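Local coordinates for ABC transporter ATP-binding protein (Sulfolobus tokodaii, PDB 2PJZ) that probably binds and hydrolyses ATP as the nucleotide-binding subunit of an ABC transporter, possibly one that imports cobalt, at residues V166-R169 / Y170-Y174; M246-G249 / A250-S253; I86-T89 / V90-V94; N59-N63 / G64-R68. All coordinates share one frame; numbering follows the deposited sequence. Where two conformers were deposited one is given.

In the fold
The four contacts are local contacts of one chain, met along the sequence in the order 4, 3, 1, 2, and none touches another. Contact 4 is a hairpin at the border of the antiparallel sheet, and contact 3 begins helix 90-100; their centres lie about 29 Å apart. Contact 1, on helix 161-173, is about 22 Å from contact 3, 26 Å from contact 4 and 25 Å from contact 2, centre to centre. Contacts 2 and 3, about 40 Å apart, flank the chain's centre on opposite sides. Residues Gly37 to Thr44 are consistent with a Walker A P-loop, its backbone amides holding a sulfate. A sulfate ion also lies about 4 Å from the Phe61 side chain in contact 4.

Contact 1: residues V166-R169 / Y170-Y174; sequences VISR and YIKEY
Val166 and Tyr170, one helical turn apart, lie side by side and point the same way, with Val166 CG1 4.1 Å from Tyr170 CE2. The phenol ring reaches back along the helix because its CG is anti to the carbonyl carbon (chi1 -75°), which also brings Tyr170 CD2 to 3.5 Å from Val166 O. One residue further on, Ile167 and Ile171 meet at a slant, CG1 of the former 4.2 Å from CD1 of the latter. The third pair is mixed: the lysine methylenes run past the serine, Lys172 CD lying 3.6 Å from Ser168 OG, while a water accepts from Lys172 NZ and is weakly linked to Ser168 OG; Ser168 OG is hydrogen-bonded to Tyr191 OH, and Lys172 NZ to Leu190 O. Beneath the side chains the Ile171 N to Ile167 O bond, 2.9 Å, lies in the carbonyl plane, whereas Tyr170 N to Val166 O is weak at 3.4 Å. Replacing Tyr170 by an alanine would probably leave Val166 CG1 without its aromatic neighbour and open a gap against helices 105-114 and 131-144. Apolar groups thus pack this beta-alpha-beta helix on those two helices, and the Ser168-Lys172 side makes polar links to loop 190-191.

Contact 2: residues M246-G249 / A250-S253; sequences MKFG and ALGS
Met246 folds its terminal methyl over the turn that follows it, and this is the tight part of the contact. CE sits 3.4 Å from Ala250 CB and 3.3 Å from the carbonyl carbon, Ala250 C, and reaches Leu251 CD1 at 4.0 Å. The chain runs out with CG anti to the backbone N (chi1 -167°) and then bends at its last torsion (chi3 133°), which turns the methyl in toward Ala250. Under it the backbone closes on itself twice: Ala250 N donates to Lys247 O and Leu251 N to Phe248 O, each at 3.0 Å. Both bonds join residues three apart, in two overlapping turns, and both donors stand about 60° above the acceptor's carbonyl plane. Leu251 continues the packing with CB 3.2 Å from Phe248 O, whereas its CD2 meets Phe248 CE1 more distantly, at 4.4 Å, approaching the ring obliquely. These two buried side chains also share Leu185 as a neighbour, and strand 216-220 lies against both.

The solvent side is looser. Gly249 and Gly252 are exposed, and a water bridges them, donating to Gly249 O and accepting from Gly252 N at 2.7 Å. Lys247 leads its amine away to a salt bridge with Asp243, and CB alone stays near Ala250. Gly252 has a positive phi, at which a CB would collide with the carbonyl oxygen of Leu251, so the conformation suits glycine. Taken together, the chemistry implies a sharp bend closed by main-chain bonds and one water, with the Met246 methyl against Ala250 on an exposed flank and Leu251 and Phe248 as the buried side chains.

Contact 3: residues I86-T89 / V90-V94; sequences IGVT and VNDIV
In the conformer described, one of two, Thr89 turns its OG1 anti to the backbone N (chi1 -160°), which sets CG2 between N and the carbonyl carbon, facing the first turn of the helix. Asp92 answers with CG anti to its carbonyl carbon (chi1 -79°), swinging the carboxylate back across the threonine at about a right angle. The methyl lies against the backbone N and the carboxylate of Asp92, but Thr89 CG2 to Asp92 N, at 3.1 Å, is short enough to be doubtful. Val88 also crosses Asp92 nearly perpendicularly, its CB 3.6 Å from Asp92 OD2, while Val88 CG2 touches Ile93 CG1 at 4.0 Å. The main-chain bond from Ile93 N to Thr89 O, 3.1 Å long with an N-H...O angle of 153°, closes the first helical turn. Thr89 occupies the N-cap position, yet its side chain makes no capping bond; OG1 is instead bonded to Arg124 O, its strongest partner, with Leu122 O able to share the proton. Backbone bonds of Val88 with Leu126 and Val90 with Arg124 tie the same loop alongside. Helix 90-100 therefore starts against the 122-126 loop, Val90 packing on helix 105-114 and, with Ile93, on helix 131-144.

Contact 4: residues N59-N63 / G64-R68; sequences NIFIN and GMEVR
Phe61 and Glu66 face each other as a non-hydrogen-bonded antiparallel pair, their CA atoms 4.2 Å apart, and their side chains share one side of the sheet. The contact between them is CH-pi: Glu66 CG lies 4.0 Å from the centroid of the Phe61 ring, 24° off its normal and displaced toward the rim. The carboxylate plane stands nearly perpendicular to the ring.

Polar bonds form the second group. A bend at chi2 (-80°) brings Glu66 OE1 to Ile60 N, 2.9 Å away and almost straight at 173°, through the anti lone pair. OE1 also pairs with Arg68 NH1 in a salt bridge of 3.2 Å and with the hydroxyl of Tyr56, whereas OE2 takes Arg68 N from above the carboxylate plane. Arg68 NH1 is further held by Gly58 O, and Tyr56 adds a cation-pi contact. An alanine in place of Glu66 would probably leave Ile60 N and the Arg68 guanidinium without their carboxylate and uncover part of the Phe61 ring face.

Main-chain bonds link Val67 N to Ile60 O at 2.7 Å, nearly along the C=O axis, and join Ile62 and Met65 in both directions, as a hydrogen-bonded pair does.

Apolar contacts gather on Val67 CG2, which lies 3.6 Å from Ile60 CG2 and 4.0 Å from Ile62 CD1.

Asn63 and Gly64, both with positive phi, form the corners of a type I' turn, and a water accepts from Gly64 N. The whole is a beta hairpin with a two-residue type I' turn at the border of the antiparallel sheet, where strand 59-62 pairs on its other side with strand 2-11.

Contact 1: residues V166-R169 / Y170-Y174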
loop_
_atom_site.group_PDB
_atom_site.type_symbol
_atom_site.label_atom_id
_atom_site.label_comp_id
_atom_site.label_asym_id
_atom_site.label_seq_id
_atom_site.Cartn_x
_atom_site.Cartn_y
_atom_site.Cartn_z
ATOM N N VAL A 166 -16.455 3.703 2.513
ATOM C CA VAL A 166 -16.465 4.995 1.831
ATOM C C VAL A 166 -15.102 5.281 1.155
ATOM O O VAL A 166 -15.048 5.597 -0.045
ATOM C CB VAL A 166 -16.897 6.140 2.778
ATOM C CG1 VAL A 166 -16.735 7.487 2.095
ATOM C CG2 VAL A 166 -18.378 5.954 3.178
ATOM N N ILE A 167 -14.012 5.122 1.904
ATOM C CA ILE A 167 -12.684 5.414 1.348
ATOM C C ILE A 167 -12.295 4.409 0.247
ATOM O O ILE A 167 -11.622 4.766 -0.700
ATOM C CB ILE A 167 -11.595 5.550 2.459
ATOM C CG1 ILE A 167 -10.374 6.340 1.950
ATOM C CG2 ILE A 167 -11.181 4.179 2.999
ATOM C CD1 ILE A 167 -10.656 7.765 1.590
ATOM N N SER A 168 -12.756 3.165 0.364
ATOM C CA SER A 168 -12.492 2.137 -0.639
ATOM C C SER A 168 -13.122 2.516 -1.972
ATOM O O SER A 168 -12.534 2.290 -3.018
ATOM C CB SER A 168 -13.008 0.774 -0.183
ATOM O OG SER A 168 -12.652 -0.245 -1.096
ATOM N N ARG A 169 -14.319 3.092 -1.920
ATOM C CA ARG A 169 -15.003 3.561 -3.122
ATOM C C ARG A 169 -14.140 4.620 -3.822
ATOM O O ARG A 169 -13.974 4.585 -5.038
ATOM C CB ARG A 169 -16.454 4.037 -2.809
ATOM C CG ARG A 169 -17.403 2.803 -2.524
ATOM C CD ARG A 169 -18.827 3.029 -1.832
ATOM N NE ARG A 169 -19.397 1.702 -1.462
ATOM C CZ ARG A 169 -19.859 1.335 -0.250
ATOM N NH1 ARG A 169 -19.919 2.213 0.752
ATOM N NH2 ARG A 169 -20.299 0.084 -0.041
ATOM N N TYR A 170 -13.530 5.518 -3.052
ATOM C CA TYR A 170 -12.666 6.554 -3.661
ATOM C C TYR A 170 -11.326 6.003 -4.164
ATOM O O TYR A 170 -10.803 6.451 -5.187
ATOM C CB TYR A 170 -12.438 7.690 -2.673
ATOM C CG TYR A 170 -13.644 8.580 -2.515
ATOM C CD1 TYR A 170 -14.151 9.288 -3.601
ATOM C CD2 TYR A 170 -14.259 8.733 -1.274
ATOM C CE1 TYR A 170 -15.257 10.112 -3.463
ATOM C CE2 TYR A 170 -15.372 9.557 -1.124
ATOM C CZ TYR A 170 -15.861 10.235 -2.217
ATOM O OH TYR A 170 -16.955 11.056 -2.051
ATOM N N ILE A 171 -10.767 5.068 -3.405
ATOM C CA ILE A 171 -9.525 4.376 -3.780
ATOM C C ILE A 171 -9.737 3.685 -5.121
ATOM O O ILE A 171 -8.869 3.706 -5.988
ATOM C CB ILE A 171 -9.079 3.378 -2.643
ATOM C CG1 ILE A 171 -8.569 4.176 -1.440
ATOM C CG2 ILE A 171 -8.027 2.352 -3.147
ATOM C CD1 ILE A 171 -8.311 3.370 -0.164
ATOM N N LYS A 172 -10.908 3.087 -5.311
ATOM C CA LYS A 172 -11.177 2.356 -6.541
ATOM C C LYS A 172 -11.449 3.278 -7.727
ATOM O O LYS A 172 -11.099 2.949 -8.871
ATOM C CB LYS A 172 -12.253 1.287 -6.312
ATOM C CG LYS A 172 -11.778 0.222 -5.267
ATOM C CD LYS A 172 -12.938 -0.639 -4.703
ATOM C CE LYS A 172 -13.374 -1.739 -5.648
ATOM N NZ LYS A 172 -14.400 -2.597 -4.937
ATOM N N GLU A 173 -12.021 4.449 -7.442
ATOM C CA GLU A 173 -12.385 5.412 -8.486
ATOM C C GLU A 173 -11.221 6.285 -8.949
ATOM O O GLU A 173 -11.116 6.597 -10.145
ATOM C CB GLU A 173 -13.547 6.289 -8.026
ATOM C CG GLU A 173 -13.843 7.448 -8.987
ATOM C CD GLU A 173 -15.100 8.196 -8.644
ATOM O OE1 GLU A 173 -15.553 8.081 -7.471
ATOM O OE2 GLU A 173 -15.628 8.902 -9.552
ATOM N N TYR A 174 -10.343 6.658 -8.018
ATOM C CA TYR A 174 -9.239 7.567 -8.315
ATOM C C TYR A 174 -7.852 6.881 -8.275
ATOM O O TYR A 174 -7.680 5.797 -7.674
ATOM C CB TYR A 174 -9.314 8.787 -7.384
ATOM C CG TYR A 174 -10.567 9.603 -7.611
ATOM C CD1 TYR A 174 -10.662 10.460 -8.706
ATOM C CD2 TYR A 174 -11.674 9.488 -6.763
ATOM C CE1 TYR A 174 -11.814 11.202 -8.943
ATOM C CE2 TYR A 174 -12.851 10.240 -6.992
ATOM C CZ TYR A 174 -12.903 11.090 -8.085
ATOM O OH TYR A 174 -14.032 11.847 -8.349
HETATM O O HOH W 1 -15.635 -0.453 -2.902
#

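Contact 2: residues M246-G249 / A250-S253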
loop_
_atom_site.group_PDB
_atom_site.type_symbol
_atom_site.label_atom_id
_atom_site.label_comp_id
_atom_site.label_asym_id
_atom_site.label_seq_id
_atom_site.Cartn_x
_atom_site.Cartn_y
_atom_site.Cartn_z
ATOM N N MET A 246 -6.393 -25.201 4.851
ATOM C CA MET A 246 -7.157 -24.154 5.524
ATOM C C MET A 246 -7.397 -22.974 4.584
ATOM O O MET A 246 -6.543 -22.640 3.784
ATOM C CB MET A 246 -6.476 -23.672 6.815
ATOM C CG MET A 246 -7.406 -22.818 7.676
ATOM S SD MET A 246 -6.644 -21.828 8.987
ATOM C CE MET A 246 -7.518 -20.342 8.579
ATOM N N LYS A 247 -8.571 -22.368 4.715
ATOM C CA LYS A 247 -9.001 -21.268 3.875
ATOM C C LYS A 247 -8.159 -20.016 4.139
ATOM O O LYS A 247 -7.995 -19.588 5.282
ATOM C CB LYS A 247 -10.480 -20.950 4.139
ATOM C CG LYS A 247 -11.452 -22.100 3.831
ATOM C CD LYS A 247 -11.553 -22.335 2.328
ATOM C CE LYS A 247 -12.484 -23.509 2.019
ATOM N NZ LYS A 247 -12.423 -23.883 0.575
ATOM N N PHE A 248 -7.632 -19.430 3.069
ATOM C CA PHE A 248 -6.882 -18.191 3.203
ATOM C C PHE A 248 -7.767 -17.135 3.832
ATOM O O PHE A 248 -7.304 -16.344 4.668
ATOM C CB PHE A 248 -6.375 -17.711 1.836
ATOM C CG PHE A 248 -5.580 -16.453 1.930
ATOM C CD1 PHE A 248 -4.209 -16.507 2.109
ATOM C CD2 PHE A 248 -6.212 -15.229 1.902
ATOM C CE1 PHE A 248 -3.467 -15.338 2.238
ATOM C CE2 PHE A 248 -5.481 -14.058 2.027
ATOM C CZ PHE A 248 -4.107 -14.134 2.188
ATOM N N GLY A 249 -9.046 -17.140 3.444
ATOM C CA GLY A 249 -10.052 -16.251 4.017
ATOM C C GLY A 249 -10.251 -16.326 5.524
ATOM O O GLY A 249 -10.837 -15.426 6.122
ATOM N N ALA A 250 -9.800 -17.407 6.148
ATOM C CA ALA A 250 -9.996 -17.545 7.576
ATOM C C ALA A 250 -8.697 -17.292 8.332
ATOM O O ALA A 250 -8.669 -17.350 9.567
ATOM C CB ALA A 250 -10.581 -18.937 7.911
ATOM N N LEU A 251 -7.636 -16.945 7.590
ATOM C CA LEU A 251 -6.289 -16.855 8.150
ATOM C C LEU A 251 -6.179 -15.899 9.337
ATOM O O LEU A 251 -5.494 -16.187 10.317
ATOM C CB LEU A 251 -5.260 -16.498 7.065
ATOM C CG LEU A 251 -3.972 -17.297 7.204
ATOM C CD1 LEU A 251 -4.260 -18.730 6.818
ATOM C CD2 LEU A 251 -2.876 -16.709 6.335
ATOM N N GLY A 252 -6.848 -14.762 9.258
ATOM C CA GLY A 252 -6.824 -13.841 10.381
ATOM C C GLY A 252 -5.597 -12.957 10.341
ATOM O O GLY A 252 -5.723 -11.741 10.330
ATOM N N SER A 253 -4.414 -13.552 10.262
ATOM C CA SER A 253 -3.159 -12.793 10.285
ATOM C C SER A 253 -2.128 -13.393 9.354
ATOM O O SER A 253 -1.960 -14.610 9.315
ATOM C CB SER A 253 -2.576 -12.761 11.717
ATOM O OG SER A 253 -1.201 -12.402 11.674
HETATM O O HOH W 2 -8.537 -13.604 7.448
#

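Contact 3: residues I86-T89 / V90-V94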
loop_
_atom_site.group_PDB
_atom_site.type_symbol
_atom_site.label_atom_id
_atom_site.label_comp_id
_atom_site.label_asym_id
_atom_site.label_seq_id
_atom_site.Cartn_x
_atom_site.Cartn_y
_atom_site.Cartn_z
ATOM N N ILE A 86 2.436 17.743 9.777
ATOM C CA ILE A 86 1.580 17.410 10.891
ATOM C C ILE A 86 1.205 18.712 11.639
ATOM O O ILE A 86 0.062 18.885 12.061
ATOM C CB ILE A 86 2.233 16.256 11.762
ATOM C CG1 ILE A 86 1.304 15.037 11.861
ATOM C CG2 ILE A 86 2.689 16.727 13.126
ATOM C CD1 ILE A 86 1.879 13.874 12.689
ATOM N N GLY A 87 2.149 19.655 11.688
ATOM C CA GLY A 87 2.030 20.898 12.459
ATOM C C GLY A 87 1.002 21.937 12.028
ATOM O O GLY A 87 0.368 22.564 12.894
ATOM N N VAL A 88 0.836 22.144 10.715
ATOM C CA VAL A 88 -0.173 23.112 10.216
ATOM C C VAL A 88 -1.583 22.528 10.120
ATOM O O VAL A 88 -1.801 21.309 10.250
ATOM C CB VAL A 88 0.202 23.761 8.841
ATOM C CG1 VAL A 88 1.280 24.815 9.002
ATOM C CG2 VAL A 88 0.619 22.716 7.830
ATOM N N THR A 89 -2.542 23.396 9.840
ATOM C CA THR A 89 -3.917 22.957 9.720
ATOM C C THR A 89 -4.148 22.145 8.434
ATOM O O THR A 89 -3.365 22.236 7.474
ATOM C CB THR A 89 -4.909 24.140 9.847
ATOM O OG1 THR A 89 -6.201 23.637 10.189
ATOM C CG2 THR A 89 -5.015 24.931 8.552
ATOM N N VAL A 90 -5.211 21.343 8.427
ATOM C CA VAL A 90 -5.614 20.606 7.222
ATOM C C VAL A 90 -5.862 21.582 6.075
ATOM O O VAL A 90 -5.433 21.352 4.956
ATOM C CB VAL A 90 -6.904 19.781 7.456
ATOM C CG1 VAL A 90 -7.467 19.247 6.127
ATOM C CG2 VAL A 90 -6.641 18.661 8.463
ATOM N N ASN A 91 -6.553 22.682 6.364
ATOM C CA ASN A 91 -6.845 23.678 5.331
ATOM C C ASN A 91 -5.556 24.212 4.704
ATOM O O ASN A 91 -5.475 24.389 3.488
ATOM C CB ASN A 91 -7.733 24.794 5.917
ATOM C CG ASN A 91 -8.236 25.746 4.889
ATOM O OD1 ASN A 91 -8.625 25.365 3.784
ATOM N ND2 ASN A 91 -8.253 27.020 5.256
ATOM N N ASP A 92 -4.533 24.417 5.523
ATOM C CA ASP A 92 -3.238 24.875 5.041
ATOM C C ASP A 92 -2.651 23.835 4.089
ATOM O O ASP A 92 -2.083 24.175 3.059
ATOM C CB ASP A 92 -2.270 25.075 6.187
ATOM C CG ASP A 92 -2.500 26.380 6.935
ATOM O OD1 ASP A 92 -3.223 27.247 6.417
ATOM O OD2 ASP A 92 -1.957 26.503 8.039
ATOM N N ILE A 93 -2.789 22.567 4.453
ATOM C CA ILE A 93 -2.273 21.469 3.611
ATOM C C ILE A 93 -3.029 21.417 2.301
ATOM O O ILE A 93 -2.423 21.223 1.237
ATOM C CB ILE A 93 -2.346 20.107 4.329
ATOM C CG1 ILE A 93 -1.555 20.171 5.641
ATOM C CG2 ILE A 93 -1.831 18.972 3.394
ATOM C CD1 ILE A 93 -1.755 18.997 6.544
ATOM N N VAL A 94 -4.351 21.581 2.373
ATOM C CA VAL A 94 -5.162 21.639 1.151
ATOM C C VAL A 94 -4.647 22.699 0.181
ATOM O O VAL A 94 -4.464 22.408 -1.008
ATOM C CB VAL A 94 -6.659 21.826 1.450
ATOM C CG1 VAL A 94 -7.443 22.072 0.173
ATOM C CG2 VAL A 94 -7.183 20.589 2.175
#

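Contact 4: residues N59-N63 / G64-R68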
loop_
_atom_site.group_PDB
_atom_site.type_symbol
_atom_site.label_atom_id
_atom_site.label_comp_id
_atom_site.label_asym_id
_atom_site.label_seq_id
_atom_site.Cartn_x
_atom_site.Cartn_y
_atom_site.Cartn_z
ATOM N N ASN A 59 17.369 0.815 -8.464
ATOM C CA ASN A 59 16.719 1.909 -9.193
ATOM C C ASN A 59 15.237 1.748 -9.161
ATOM O O ASN A 59 14.725 0.631 -9.153
ATOM C CB ASN A 59 17.245 1.926 -10.639
ATOM C CG ASN A 59 18.703 2.372 -10.688
ATOM O OD1 ASN A 59 19.627 1.538 -10.818
ATOM N ND2 ASN A 59 18.923 3.624 -10.390
ATOM N N ILE A 60 14.529 2.876 -9.087
ATOM C CA ILE A 60 13.064 2.893 -9.129
ATOM C C ILE A 60 12.694 3.930 -10.176
ATOM O O ILE A 60 13.115 5.108 -10.075
ATOM C CB ILE A 60 12.427 3.310 -7.743
ATOM C CG1 ILE A 60 12.869 2.312 -6.625
ATOM C CG2 ILE A 60 10.862 3.397 -7.850
ATOM C CD1 ILE A 60 12.534 2.714 -5.160
ATOM N N PHE A 61 11.890 3.515 -11.164
ATOM C CA PHE A 61 11.474 4.424 -12.249
ATOM C C PHE A 61 9.976 4.646 -12.244
ATOM O O PHE A 61 9.217 3.671 -12.194
ATOM C CB PHE A 61 11.883 3.873 -13.642
ATOM C CG PHE A 61 13.382 3.667 -13.800
ATOM C CD1 PHE A 61 14.206 4.687 -14.313
ATOM C CD2 PHE A 61 13.951 2.486 -13.403
ATOM C CE1 PHE A 61 15.606 4.490 -14.464
ATOM C CE2 PHE A 61 15.343 2.251 -13.569
ATOM C CZ PHE A 61 16.176 3.285 -14.068
ATOM N N ILE A 62 9.554 5.905 -12.279
ATOM C CA ILE A 62 8.138 6.237 -12.430
ATOM C C ILE A 62 8.001 6.922 -13.789
ATOM O O ILE A 62 8.572 7.975 -14.007
ATOM C CB ILE A 62 7.649 7.169 -11.291
ATOM C CG1 ILE A 62 7.886 6.495 -9.899
ATOM C CG2 ILE A 62 6.172 7.542 -11.452
ATOM C CD1 ILE A 62 7.566 7.444 -8.736
ATOM N N ASN A 63 7.305 6.267 -14.707
ATOM C CA ASN A 63 7.218 6.755 -16.099
ATOM C C ASN A 63 8.599 7.097 -16.655
ATOM O O ASN A 63 8.798 8.154 -17.290
ATOM C CB ASN A 63 6.180 7.889 -16.225
ATOM C CG ASN A 63 4.755 7.359 -16.099
ATOM O OD1 ASN A 63 4.499 6.177 -16.347
ATOM N ND2 ASN A 63 3.825 8.220 -15.706
ATOM N N GLY A 64 9.549 6.176 -16.399
ATOM C CA GLY A 64 10.904 6.257 -16.936
ATOM C C GLY A 64 11.816 7.248 -16.218
ATOM O O GLY A 64 12.982 7.363 -16.581
ATOM N N MET A 65 11.283 7.972 -15.228
ATOM C CA MET A 65 12.060 8.911 -14.415
ATOM C C MET A 65 12.545 8.188 -13.157
ATOM O O MET A 65 11.729 7.789 -12.309
ATOM C CB MET A 65 11.189 10.118 -13.990
ATOM C CG MET A 65 10.449 10.841 -15.120
ATOM S SD MET A 65 9.616 12.403 -14.593
ATOM C CE MET A 65 8.979 13.016 -16.119
ATOM N N GLU A 66 13.868 8.017 -13.017
ATOM C CA GLU A 66 14.414 7.427 -11.803
ATOM C C GLU A 66 14.093 8.333 -10.604
ATOM O O GLU A 66 14.100 9.581 -10.702
ATOM C CB GLU A 66 15.925 7.126 -11.940
ATOM C CG GLU A 66 16.366 5.847 -11.169
ATOM C CD GLU A 66 16.551 6.085 -9.696
ATOM O OE1 GLU A 66 16.114 5.238 -8.904
ATOM O OE2 GLU A 66 17.112 7.161 -9.326
ATOM N N VAL A 67 13.747 7.716 -9.487
ATOM C CA VAL A 67 13.227 8.475 -8.357
ATOM C C VAL A 67 14.207 9.541 -7.855
ATOM O O VAL A 67 13.791 10.617 -7.407
ATOM C CB VAL A 67 12.714 7.526 -7.248
ATOM C CG1 VAL A 67 12.651 8.256 -5.857
ATOM C CG2 VAL A 67 11.342 6.987 -7.649
ATOM N N ARG A 68 15.505 9.292 -7.973
ATOM C CA ARG A 68 16.500 10.329 -7.593
ATOM C C ARG A 68 16.423 11.595 -8.442
ATOM O O ARG A 68 16.979 12.618 -8.074
ATOM C CB ARG A 68 17.917 9.756 -7.687
ATOM C CG ARG A 68 18.115 8.637 -6.671
ATOM C CD ARG A 68 19.431 7.898 -6.930
ATOM N NE ARG A 68 19.560 6.761 -5.990
ATOM C CZ ARG A 68 19.385 5.486 -6.342
ATOM N NH1 ARG A 68 19.040 5.181 -7.609
ATOM N NH2 ARG A 68 19.519 4.518 -5.432
HETATM O O HOH W 3 8.943 3.531 -15.310
#